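Local atomic coordinates of carboxylic ester hydrolase (Aspergillus niger, PDB entry 7K4O), a protein that hydrolyses ester bonds of tannins as a secreted fungal serine esterase of the tannase family, probably releasing gallic acid. Residues V263-L268 and R520-N525; I412-D417 and P476-N481; R456-P461 and T496-T501; Q513-P518 and M530-N535. One frame throughout, in Å; residues are numbered along the deposited sequence.

Contact 1: V263-L268 and R520-N525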
# COMPACT_ATOMS: atom_id res chain seq x y z
N VAL A 263 10.02 8.36 16.03
CA VAL A 263 11.01 8.91 15.08
C VAL A 263 10.29 9.44 13.83
O VAL A 263 9.95 8.63 12.94
CB VAL A 263 12.03 7.82 14.75
CG1 VAL A 263 13.04 8.30 13.72
CG2 VAL A 263 12.71 7.35 16.05
N ALA A 264 10.12 10.75 13.77
CA ALA A 264 9.51 11.44 12.62
C ALA A 264 10.57 11.75 11.60
O ALA A 264 10.21 12.19 10.51
CB ALA A 264 8.83 12.71 13.07
N ARG A 265 11.87 11.65 11.95
CA ARG A 265 12.95 11.98 10.99
C ARG A 265 13.85 10.75 10.87
O ARG A 265 15.01 10.76 11.37
CB ARG A 265 13.67 13.26 11.41
CG ARG A 265 12.75 14.48 11.33
CD ARG A 265 12.44 14.92 9.91
NE ARG A 265 13.59 15.41 9.21
CZ ARG A 265 14.09 16.63 9.28
NH1 ARG A 265 13.48 17.57 10.00
NH2 ARG A 265 15.18 16.93 8.61
N THR A 266 13.38 9.75 10.11
CA THR A 266 14.19 8.56 9.78
C THR A 266 15.30 8.95 8.81
O THR A 266 16.30 8.18 8.74
CB THR A 266 13.35 7.40 9.25
OG1 THR A 266 12.78 7.86 8.03
CG2 THR A 266 12.36 6.92 10.27
N ASP A 267 15.20 10.07 8.13
CA ASP A 267 16.26 10.62 7.26
C ASP A 267 17.44 11.04 8.16
O ASP A 267 18.60 10.64 7.91
CB ASP A 267 15.74 11.75 6.38
CG ASP A 267 14.71 12.68 6.99
OD1 ASP A 267 14.69 12.85 8.25
OD2 ASP A 267 13.86 13.19 6.20
N LEU A 268 17.19 11.89 9.17
CA LEU A 268 18.29 12.30 10.10
C LEU A 268 18.83 11.04 10.78
O LEU A 268 20.06 10.99 10.96
CB LEU A 268 17.78 13.31 11.13
CG LEU A 268 17.34 14.63 10.54
CD1 LEU A 268 16.71 15.51 11.62
CD2 LEU A 268 18.47 15.35 9.83
N ARG A 520 10.00 18.31 5.58
CA ARG A 520 10.07 17.33 6.69
C ARG A 520 9.63 17.99 7.99
O ARG A 520 9.78 19.22 8.13
CB ARG A 520 11.50 16.81 6.93
CG ARG A 520 12.28 16.31 5.73
CD ARG A 520 11.57 15.27 4.91
NE ARG A 520 11.17 14.09 5.65
CZ ARG A 520 9.92 13.58 5.61
NH1 ARG A 520 8.96 14.17 4.90
NH2 ARG A 520 9.66 12.49 6.27
N PRO A 521 9.13 17.22 8.98
CA PRO A 521 8.67 17.79 10.24
C PRO A 521 9.83 18.16 11.16
O PRO A 521 10.79 17.42 11.26
CB PRO A 521 7.82 16.70 10.87
CG PRO A 521 8.39 15.42 10.29
CD PRO A 521 8.77 15.80 8.88
N LEU A 522 9.70 19.28 11.83
CA LEU A 522 10.66 19.65 12.91
C LEU A 522 9.87 20.39 13.98
O LEU A 522 9.16 21.36 13.63
CB LEU A 522 11.76 20.50 12.30
CG LEU A 522 12.90 20.85 13.26
CD1 LEU A 522 13.58 19.58 13.71
CD2 LEU A 522 13.88 21.82 12.60
N TRP A 523 9.91 19.88 15.20
CA TRP A 523 9.22 20.55 16.33
C TRP A 523 10.19 21.53 17.00
O TRP A 523 11.39 21.22 17.14
CB TRP A 523 8.66 19.56 17.33
CG TRP A 523 7.64 18.60 16.76
CD1 TRP A 523 7.89 17.51 15.97
CD2 TRP A 523 6.23 18.57 17.02
NE1 TRP A 523 6.73 16.83 15.71
CE2 TRP A 523 5.69 17.46 16.32
CE3 TRP A 523 5.35 19.39 17.74
CZ2 TRP A 523 4.33 17.16 16.33
CZ3 TRP A 523 4.00 19.08 17.75
CH2 TRP A 523 3.49 17.99 17.05
N THR A 524 9.64 22.68 17.40
CA THR A 524 10.34 23.75 18.15
C THR A 524 9.63 23.98 19.49
O THR A 524 8.53 23.41 19.72
CB THR A 524 10.41 25.02 17.29
OG1 THR A 524 9.08 25.35 16.89
CG2 THR A 524 11.28 24.85 16.07
N ASN A 525 10.23 24.80 20.35
CA ASN A 525 9.55 25.27 21.59
C ASN A 525 9.25 24.07 22.47
O ASN A 525 8.06 23.85 22.83
CB ASN A 525 8.30 26.10 21.28
CG ASN A 525 8.64 27.39 20.56
OD1 ASN A 525 9.56 28.10 20.92
ND2 ASN A 525 7.94 27.68 19.48
O HOH W 1 11.17 10.75 8.28
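Asp267 OD2 takes the N-H of Arg520 NE at 2.9 Å, nearly along its own C-O axis, and its other oxygen, OD1, is gripped by Arg265 NE and by the backbone N of Leu268. The three side chains form a salt-bridge network between the start of helix 266-272, just past the calcium-binding loop, and strand 520-524 of a two-stranded hairpin. Chi1 of 36° puts Asp267 CG between its backbone N and carbonyl carbon, with OD1 within reach of Leu268 N and OD2 turned to Arg520; the carboxylate plane stands 80° from the Arg520 guanidinium. Arg265 NE and Arg520 NE are 4.5 Å apart, a like-charge approach that the carboxylate between them would offset.

Arg265 curls back on itself at chi2 and chi3. One face of its guanidinium carries Leu268 CD1, the opposite face Arg520 CB, 3.4 Å from Arg265 NE. Its NH1 donates almost straight (164°) to Pro521 O at 3.0 Å, from above the carbonyl plane, while NH2 goes to Ser538 of helix 536-541. Trp542 NE1 also bonds Asp267 OD2, and Arg520 NH2 reaches Thr459 on the central sheet.

Nearer the calcium ion, whose ligand Asp256 holds Ala264 N, Ala264 CB packs on Pro521 CG at 3.9 Å. A water donates to Ala264 O and accepts from Thr266 N at 3.0 Å and from Arg520 NH2 at 3.1 Å.

Contact 2: I412-D417 and P476-N481; sequences IHFHGD and PFPQTN. With MAN (alpha-D-mannopyranose), chain B; NAG (2-acetamido-2-deoxy-beta-D-glucopyranose), chain C.
Phe414 of strand 410-416 in the central sheet meets Pro478, Asn481 and Phe477, where the chain turns from strand 476-477 into helix 481-491. Its CB points toward the turn, and chi1 of 65° sets CG between the backbone N and the carbonyl carbon. From there the ring meets Pro478: CG of the proline lies 4.1 Å from Phe414 CG and 3.8 Å from Phe414 CD2. This is a CH-pi contact over one face, the proline carbon 23° off the ring normal and displaced toward the rim. Along the other branch, CD1 and then CE1 approach the amide of Asn481, with ND2 3.3 Å from Phe414 CE1. That nitrogen comes in obliquely, the amide plane 59° from the ring. On the Pro478 branch, Phe414 CE2 touches Phe477 CZ at 4.4 Å, and at the tip CZ comes to 4.0 Å from Asn481 ND2.

Beside it, Ile412 directs CD1 to the backbone O of Asn481 and packs on Val484, Met485 and Trp488 of helix 481-491. This is the helix-against-sheet packing of an alpha/beta-hydrolase fold, and Leu498 of the small antiparallel sheet covers Ile412, Pro478 and Asn481. The turn also faces sugar: the extended side chain of Gln479 accepts a hydrogen bond at OE1 from mannose O4 at 2.7 Å, while its NE2 bonds Ser47 O.

No hydrogen bond joins the two segments; proline, aromatic and aliphatic groups and an amide lying obliquely against the ring fill the buried interface, so fit and dispersion probably dominate.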
# COMPACT_ATOMS: atom_id res chain seq x y z
N ILE A 412 -3.72 11.71 -2.89
CA ILE A 412 -3.11 11.73 -1.52
C ILE A 412 -2.42 10.37 -1.36
O ILE A 412 -3.10 9.34 -1.43
CB ILE A 412 -4.15 11.97 -0.40
CG1 ILE A 412 -4.73 13.37 -0.49
CG2 ILE A 412 -3.53 11.67 0.94
CD1 ILE A 412 -5.90 13.59 0.42
N HIS A 413 -1.12 10.40 -1.24
CA HIS A 413 -0.26 9.21 -1.09
C HIS A 413 0.41 9.29 0.28
O HIS A 413 1.02 10.33 0.59
CB HIS A 413 0.71 9.24 -2.26
CG HIS A 413 1.71 8.14 -2.37
ND1 HIS A 413 2.59 8.11 -3.42
CD2 HIS A 413 2.00 7.08 -1.58
CE1 HIS A 413 3.39 7.05 -3.28
NE2 HIS A 413 3.06 6.40 -2.17
N PHE A 414 0.35 8.23 1.04
CA PHE A 414 1.00 8.21 2.38
C PHE A 414 1.77 6.91 2.57
O PHE A 414 1.49 5.90 1.94
CB PHE A 414 -0.00 8.45 3.50
CG PHE A 414 -1.03 7.38 3.66
CD1 PHE A 414 -2.17 7.38 2.86
CD2 PHE A 414 -0.89 6.39 4.63
CE1 PHE A 414 -3.09 6.35 2.97
CE2 PHE A 414 -1.81 5.39 4.74
CZ PHE A 414 -2.93 5.39 3.93
N HIS A 415 2.73 6.94 3.50
CA HIS A 415 3.59 5.78 3.76
C HIS A 415 4.15 5.85 5.19
O HIS A 415 4.70 6.91 5.54
CB HIS A 415 4.69 5.73 2.69
CG HIS A 415 5.29 4.38 2.51
ND1 HIS A 415 5.57 3.88 1.25
CD2 HIS A 415 5.70 3.43 3.41
CE1 HIS A 415 6.11 2.68 1.38
NE2 HIS A 415 6.19 2.36 2.69
N GLY A 416 4.07 4.78 5.95
CA GLY A 416 4.66 4.76 7.30
C GLY A 416 6.17 4.88 7.28
O GLY A 416 6.83 4.20 6.48
N ASP A 417 6.75 5.68 8.18
CA ASP A 417 8.22 5.86 8.29
C ASP A 417 8.87 4.56 8.77
O ASP A 417 10.07 4.41 8.46
CB ASP A 417 8.56 7.00 9.28
CG ASP A 417 8.76 8.31 8.55
OD1 ASP A 417 9.80 8.43 7.90
OD2 ASP A 417 7.88 9.21 8.67
N PRO A 476 1.15 9.28 15.05
CA PRO A 476 -0.15 9.60 14.47
C PRO A 476 -0.47 8.67 13.31
O PRO A 476 0.36 7.88 12.89
CB PRO A 476 0.09 11.01 13.94
CG PRO A 476 1.51 10.96 13.45
CD PRO A 476 2.22 10.07 14.45
N PHE A 477 -1.70 8.76 12.79
CA PHE A 477 -2.09 7.94 11.63
C PHE A 477 -3.17 8.71 10.89
O PHE A 477 -4.04 9.29 11.55
CB PHE A 477 -2.59 6.57 12.06
CG PHE A 477 -2.58 5.58 10.93
CD1 PHE A 477 -1.41 4.95 10.54
CD2 PHE A 477 -3.75 5.32 10.24
CE1 PHE A 477 -1.41 4.09 9.44
CE2 PHE A 477 -3.75 4.45 9.16
CZ PHE A 477 -2.58 3.85 8.76
N PRO A 478 -3.14 8.75 9.54
CA PRO A 478 -4.15 9.51 8.79
C PRO A 478 -5.44 8.71 8.70
O PRO A 478 -5.62 7.87 7.84
CB PRO A 478 -3.46 9.79 7.46
CG PRO A 478 -2.58 8.54 7.26
CD PRO A 478 -2.10 8.16 8.67
N GLN A 479 -6.37 8.97 9.62
CA GLN A 479 -7.63 8.23 9.74
C GLN A 479 -8.76 8.94 8.97
O GLN A 479 -9.84 8.38 8.85
CB GLN A 479 -7.98 8.09 11.22
CG GLN A 479 -9.21 7.21 11.49
CD GLN A 479 -9.47 7.05 12.99
OE1 GLN A 479 -9.47 8.06 13.72
NE2 GLN A 479 -9.78 5.84 13.43
N THR A 480 -8.51 10.09 8.40
CA THR A 480 -9.59 10.95 7.86
C THR A 480 -9.32 11.27 6.38
O THR A 480 -9.64 12.35 5.90
CB THR A 480 -9.74 12.19 8.76
OG1 THR A 480 -8.50 12.90 8.86
CG2 THR A 480 -10.33 11.81 10.11
N ASN A 481 -8.70 10.34 5.63
CA ASN A 481 -8.31 10.68 4.26
C ASN A 481 -9.52 10.87 3.35
O ASN A 481 -9.39 11.68 2.40
CB ASN A 481 -7.35 9.66 3.67
CG ASN A 481 -5.99 9.73 4.33
OD1 ASN A 481 -5.61 10.76 4.93
ND2 ASN A 481 -5.19 8.68 4.13
C1 MAN B . -13.79 10.21 17.64
C2 MAN B . -13.93 9.28 16.40
C3 MAN B . -12.66 8.43 16.34
C4 MAN B . -11.41 9.29 16.15
C5 MAN B . -11.38 10.38 17.24
C6 MAN B . -10.42 11.50 16.99
O2 MAN B . -14.05 10.05 15.20
O3 MAN B . -12.93 7.51 15.29
O4 MAN B . -10.25 8.46 16.27
O5 MAN B . -12.65 11.05 17.40
O6 MAN B . -10.34 12.43 18.19
C1 NAG C . -8.88 15.77 11.52
C2 NAG C . -10.34 15.84 11.20
C3 NAG C . -11.12 16.24 12.46
C4 NAG C . -10.80 15.28 13.60
C5 NAG C . -9.28 15.26 13.79
C6 NAG C . -8.82 14.28 14.87
C7 NAG C . -11.01 16.39 8.97
C8 NAG C . -11.23 17.28 7.84
N2 NAG C . -10.54 16.79 10.16
O3 NAG C . -12.53 16.17 12.18
O4 NAG C . -11.44 15.83 14.79
O5 NAG C . -8.68 14.85 12.56
O6 NAG C . -7.42 14.27 14.95
O7 NAG C . -11.31 15.26 8.75

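Contact 3: R456-P461 and T496-T501. With NAG (2-acetamido-2-deoxy-beta-D-glucopyranose), chain C.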
# COMPACT_ATOMS: atom_id res chain seq x y z
N ARG A 456 0.21 14.80 -3.82
CA ARG A 456 0.89 15.10 -2.56
C ARG A 456 1.19 13.81 -1.83
O ARG A 456 0.37 12.89 -1.81
CB ARG A 456 0.05 16.09 -1.73
CG ARG A 456 -0.17 17.41 -2.46
CD ARG A 456 -1.13 18.37 -1.74
NE ARG A 456 -0.45 18.92 -0.59
CZ ARG A 456 0.43 19.93 -0.62
NH1 ARG A 456 0.72 20.56 -1.75
NH2 ARG A 456 0.97 20.33 0.51
N LEU A 457 2.38 13.78 -1.23
CA LEU A 457 2.95 12.60 -0.57
C LEU A 457 3.32 12.95 0.87
O LEU A 457 3.96 14.01 1.11
CB LEU A 457 4.21 12.19 -1.36
CG LEU A 457 5.07 11.13 -0.69
CD1 LEU A 457 4.35 9.79 -0.53
CD2 LEU A 457 6.35 10.96 -1.51
N TYR A 458 2.97 12.08 1.78
CA TYR A 458 3.14 12.31 3.23
C TYR A 458 3.71 11.05 3.88
O TYR A 458 3.13 9.98 3.72
CB TYR A 458 1.81 12.69 3.89
CG TYR A 458 1.05 13.81 3.23
CD1 TYR A 458 0.21 13.53 2.17
CD2 TYR A 458 1.12 15.13 3.68
CE1 TYR A 458 -0.53 14.51 1.55
CE2 TYR A 458 0.37 16.12 3.06
CZ TYR A 458 -0.47 15.81 2.00
OH TYR A 458 -1.22 16.77 1.33
N THR A 459 4.80 11.17 4.64
CA THR A 459 5.23 10.03 5.47
C THR A 459 4.57 10.11 6.84
O THR A 459 4.17 11.24 7.29
CB THR A 459 6.76 9.87 5.54
OG1 THR A 459 7.35 10.85 6.40
CG2 THR A 459 7.40 9.92 4.16
N VAL A 460 4.40 8.97 7.48
CA VAL A 460 3.67 8.91 8.78
C VAL A 460 4.68 8.52 9.86
O VAL A 460 5.10 7.35 9.95
CB VAL A 460 2.49 7.93 8.73
CG1 VAL A 460 1.65 8.05 10.00
CG2 VAL A 460 1.64 8.16 7.47
N PRO A 461 5.02 9.47 10.76
CA PRO A 461 5.97 9.19 11.85
C PRO A 461 5.64 7.95 12.65
O PRO A 461 4.52 7.74 13.09
CB PRO A 461 5.86 10.43 12.76
CG PRO A 461 5.50 11.53 11.82
CD PRO A 461 4.59 10.88 10.78
N THR A 496 -2.61 21.25 2.74
CA THR A 496 -1.22 21.69 2.98
C THR A 496 -0.47 20.67 3.83
O THR A 496 0.63 20.20 3.43
CB THR A 496 -1.25 23.08 3.61
OG1 THR A 496 -2.07 23.90 2.76
CG2 THR A 496 0.12 23.68 3.71
N THR A 497 -1.00 20.36 4.99
CA THR A 497 -0.57 19.19 5.79
C THR A 497 -1.69 18.16 5.72
O THR A 497 -2.86 18.53 5.48
CB THR A 497 -0.23 19.57 7.24
OG1 THR A 497 -1.39 20.21 7.79
CG2 THR A 497 0.99 20.45 7.29
N LEU A 498 -1.38 16.89 5.93
CA LEU A 498 -2.42 15.85 5.97
C LEU A 498 -2.89 15.63 7.41
O LEU A 498 -2.04 15.46 8.30
CB LEU A 498 -1.91 14.55 5.36
CG LEU A 498 -2.94 13.42 5.27
CD1 LEU A 498 -4.10 13.87 4.39
CD2 LEU A 498 -2.28 12.16 4.68
N ASN A 499 -4.20 15.69 7.60
CA ASN A 499 -4.81 15.50 8.93
C ASN A 499 -4.41 14.14 9.47
O ASN A 499 -4.46 13.13 8.72
CB ASN A 499 -6.32 15.63 8.81
CG ASN A 499 -6.98 16.04 10.10
OD1 ASN A 499 -6.44 16.88 10.84
ND2 ASN A 499 -8.13 15.43 10.34
N ALA A 500 -4.13 14.03 10.77
CA ALA A 500 -3.81 12.74 11.40
C ALA A 500 -4.27 12.68 12.85
O ALA A 500 -4.56 13.74 13.46
CB ALA A 500 -2.34 12.47 11.27
N THR A 501 -4.35 11.48 13.36
CA THR A 501 -4.89 11.21 14.71
C THR A 501 -4.03 10.17 15.40
O THR A 501 -3.60 9.21 14.76
CB THR A 501 -6.35 10.77 14.65
OG1 THR A 501 -7.06 11.72 13.87
CG2 THR A 501 -6.94 10.65 16.04
C1 NAG C . -8.88 15.77 11.52
C2 NAG C . -10.34 15.84 11.20
C3 NAG C . -11.12 16.24 12.46
C4 NAG C . -10.80 15.28 13.60
C5 NAG C . -9.28 15.26 13.79
C6 NAG C . -8.82 14.28 14.87
C7 NAG C . -11.01 16.39 8.97
C8 NAG C . -11.23 17.28 7.84
N2 NAG C . -10.54 16.79 10.16
O3 NAG C . -12.53 16.17 12.18
O4 NAG C . -11.44 15.83 14.79
O5 NAG C . -8.68 14.85 12.56
O6 NAG C . -7.42 14.27 14.95
O7 NAG C . -11.31 15.26 8.75
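The outermost strand of the central sheet, 455-460, meets here the small antiparallel sheet through strand 498-502, which bears an N-linked glycan on its far side. Tyr458 gives the largest share of the touching surface of any one residue. Leu498 CB sits over the centre of its ring, 3.5 Å from the centroid and 12° off the normal, a well-formed CH-pi contact. Chi1 of -177°, with CG anti to the backbone N, carries the leucine branch on so that Leu498 CD2 comes to 3.8 Å from Tyr458 CD1. Along the CE2 side the ring comes close to the backbone, with Leu498 N 3.4 Å from Tyr458 CE2, and Thr496 O lies near its plane at the edge.

In the alpha/beta-hydrolase fold this strand borders the sheet, and Tyr458 and Arg456 both point from it to the chain that leaves helix 481-491. Arg456 NH2 donates to Thr496 O at 2.9 Å; the oxygen lies near the guanidinium plane, and the N-H...O angle of 142° makes a bent bond. Pro495 O receives both Arg456 NE and Tyr458 OH, so arginine and tyrosine together hold the chain before strand 498-502. Asn452 O anchors the other end of the guanidinium at NH1.

Asn499 turns the other way, its ND2 bonded covalently to C1 of N-acetylglucosamine at 1.4 Å. Farther along the strand, Thr501 OG1 shares a hydrogen bond of 2.8 Å with O6 of the same sugar, and that O6 also donates weakly to Ala500 O.

Contact 4: Q513-P518 and M530-N535; sequences QLCAWP and MECVYN. With NAG (2-acetamido-2-deoxy-beta-D-glucopyranose), chain D; NAG (2-acetamido-2-deoxy-beta-D-glucopyranose), chain E.
The disulfide Cys515-Cys532 ties these two segments, its SG atoms 2.2 Å apart and chi3 at -83°, a common disulfide value. The backbone points each CB toward the other segment, and chi1 near -63° in both sets each SG anti to its carbonyl carbon, where the two sulfurs meet. Against the sulfur of Cys515 lies the methyl of Met530, CE 3.6 Å from Cys515 SG; a bend at chi3 brings that methyl also to 3.3 Å from Gln513 O.

Beyond the disulfide, where a cis peptide bond precedes Pro518, a water spans the chains: it donates to Pro518 O and to Val533 O and accepts from Asn535 N. Pro518 CG meets Tyr534 CE2 obliquely at 4.5 Å. The Tyr534 ring carries an N-acetylglucosamine (chain E) over one face, C5 of the sugar 3.8 Å from Tyr534 CG, and Tyr534 N donates at 170° to O7 of a second one (chain D), 2.9 Å away.

Farther out, strand 529-533 pairs with 520-524 in a beta hairpin, whose Pro521 touches Cys515. Thr497 OG1 holds Gln513 OE1, and Asn499 OD1 of strand 498-502 holds NE2. Asn535 caps helix 536-541.

The two segments run nearly parallel yet share no direct hydrogen bond; a covalent crosslink and a bridging water replace sheet pairing, consistent with a glycosylated enzyme that carries a signal peptide.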
# COMPACT_ATOMS: atom_id res chain seq x y z
N GLN A 513 -0.63 16.91 12.45
CA GLN A 513 -0.54 17.23 11.03
C GLN A 513 0.69 16.53 10.44
O GLN A 513 1.73 16.49 11.11
CB GLN A 513 -0.53 18.72 10.83
CG GLN A 513 -1.83 19.42 11.30
CD GLN A 513 -3.04 18.87 10.57
OE1 GLN A 513 -3.03 18.78 9.35
NE2 GLN A 513 -4.10 18.54 11.31
N LEU A 514 0.59 16.11 9.18
CA LEU A 514 1.75 15.50 8.44
C LEU A 514 2.23 16.42 7.35
O LEU A 514 1.43 16.94 6.54
CB LEU A 514 1.34 14.13 7.90
CG LEU A 514 0.67 13.15 8.83
CD1 LEU A 514 0.26 11.89 8.05
CD2 LEU A 514 1.58 12.76 9.98
N CYS A 515 3.54 16.70 7.33
CA CYS A 515 4.22 17.53 6.30
C CYS A 515 4.15 16.83 4.93
O CYS A 515 4.26 15.59 4.88
CB CYS A 515 5.69 17.76 6.66
SG CYS A 515 5.85 18.71 8.21
N ALA A 516 3.95 17.62 3.90
CA ALA A 516 3.94 17.20 2.49
C ALA A 516 5.37 17.22 1.99
O ALA A 516 6.05 18.25 2.08
CB ALA A 516 3.10 18.12 1.64
N TRP A 517 5.78 16.09 1.44
CA TRP A 517 7.06 15.97 0.71
C TRP A 517 7.18 17.13 -0.25
O TRP A 517 6.22 17.49 -0.92
CB TRP A 517 7.10 14.62 -0.05
CG TRP A 517 8.38 14.39 -0.78
CD1 TRP A 517 8.65 14.61 -2.09
CD2 TRP A 517 9.64 14.00 -0.17
NE1 TRP A 517 9.98 14.37 -2.34
CE2 TRP A 517 10.60 14.03 -1.18
CE3 TRP A 517 10.03 13.73 1.14
CZ2 TRP A 517 11.95 13.75 -0.94
CZ3 TRP A 517 11.36 13.41 1.38
CH2 TRP A 517 12.29 13.46 0.36
N PRO A 518 8.35 17.76 -0.44
CA PRO A 518 9.64 17.39 0.17
C PRO A 518 10.01 18.08 1.49
O PRO A 518 11.16 17.95 1.92
CB PRO A 518 10.62 17.88 -0.91
CG PRO A 518 9.98 19.12 -1.45
CD PRO A 518 8.50 18.82 -1.44
N MET A 530 4.93 22.43 15.67
CA MET A 530 5.48 21.68 14.52
C MET A 530 5.62 22.60 13.30
O MET A 530 4.71 23.37 13.00
CB MET A 530 4.59 20.47 14.20
CG MET A 530 5.34 19.48 13.35
SD MET A 530 4.29 18.24 12.63
CE MET A 530 3.78 19.12 11.16
N GLU A 531 6.77 22.55 12.66
CA GLU A 531 7.02 23.24 11.39
C GLU A 531 7.33 22.18 10.32
O GLU A 531 7.73 21.05 10.68
CB GLU A 531 8.19 24.18 11.53
CG GLU A 531 8.04 25.09 12.74
CD GLU A 531 9.20 26.04 12.96
OE1 GLU A 531 9.12 26.83 13.93
OE2 GLU A 531 10.19 25.97 12.18
N CYS A 532 7.11 22.55 9.09
CA CYS A 532 7.45 21.73 7.90
C CYS A 532 8.60 22.45 7.22
O CYS A 532 8.39 23.56 6.72
CB CYS A 532 6.23 21.54 7.01
SG CYS A 532 4.92 20.62 7.83
N VAL A 533 9.78 21.85 7.23
CA VAL A 533 11.02 22.56 6.84
C VAL A 533 11.66 21.92 5.62
O VAL A 533 11.54 20.72 5.41
CB VAL A 533 12.03 22.63 8.00
CG1 VAL A 533 11.39 23.25 9.23
CG2 VAL A 533 12.62 21.27 8.31
N TYR A 534 12.35 22.75 4.87
CA TYR A 534 13.16 22.36 3.71
C TYR A 534 14.59 22.08 4.18
O TYR A 534 15.25 23.02 4.61
CB TYR A 534 13.14 23.42 2.64
CG TYR A 534 13.72 22.90 1.35
CD1 TYR A 534 15.09 22.98 1.11
CD2 TYR A 534 12.92 22.31 0.38
CE1 TYR A 534 15.65 22.46 -0.05
CE2 TYR A 534 13.47 21.80 -0.78
CZ TYR A 534 14.84 21.84 -0.99
OH TYR A 534 15.40 21.38 -2.14
N ASN A 535 15.06 20.86 4.04
CA ASN A 535 16.42 20.45 4.50
C ASN A 535 17.06 19.59 3.42
O ASN A 535 16.67 18.42 3.28
CB ASN A 535 16.33 19.74 5.83
CG ASN A 535 17.69 19.45 6.42
OD1 ASN A 535 18.19 18.37 6.24
ND2 ASN A 535 18.29 20.42 7.10
C1 NAG D . 13.77 27.99 2.37
C2 NAG D . 13.40 27.78 3.81
C3 NAG D . 13.63 29.06 4.61
C4 NAG D . 15.00 29.63 4.34
C5 NAG D . 15.21 29.81 2.84
C6 NAG D . 16.58 30.39 2.50
C7 NAG D . 11.63 26.36 4.67
C8 NAG D . 10.16 26.07 4.67
N2 NAG D . 12.00 27.43 3.95
O3 NAG D . 13.51 28.77 6.01
O4 NAG D . 15.09 30.90 4.98
O5 NAG D . 15.10 28.49 2.27
O6 NAG D . 17.54 29.38 2.85
O7 NAG D . 12.42 25.61 5.26
C1 NAG E . 13.44 25.65 -2.33
C2 NAG E . 14.58 26.56 -1.98
C3 NAG E . 14.78 26.54 -0.48
C4 NAG E . 13.52 27.01 0.17
C5 NAG E . 12.36 26.08 -0.24
C6 NAG E . 11.05 26.50 0.36
C7 NAG E . 16.36 26.82 -3.58
C8 NAG E . 17.53 26.25 -4.31
N2 NAG E . 15.74 26.08 -2.68
O3 NAG E . 15.89 27.34 -0.12
O4 NAG E . 13.69 26.77 1.55
O5 NAG E . 12.27 26.06 -1.64
O6 NAG E . 10.09 25.44 0.28
O7 NAG E . 16.00 27.95 -3.77
O HOH W 2 12.95 19.00 3.74

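How the contacts relate
Contacts 2 and 3 lie side by side, centres 5 Å apart, and alternate along the chain: strands 410-416 and 455-460 are neighbours in the central sheet, and 476-477 and 498-502 in the small antiparallel one. Contact 4 follows contact 3 in series, its centre 9 Å away, and continues that small sheet through strand 511-514. Contacts 4 and 1 have centres 8 Å apart and share the hairpin of strands 520-524 and 529-533. Contact 1 encloses contacts 2 and 3 in sequence. Thr459 of strand 455-460 and Asp417, just past strand 410-416, hydrogen-bond to Arg520 and Thr266 of contact 1, so the calcium-loop region is joined to the border of the central sheet, beside the glycan-bearing small one.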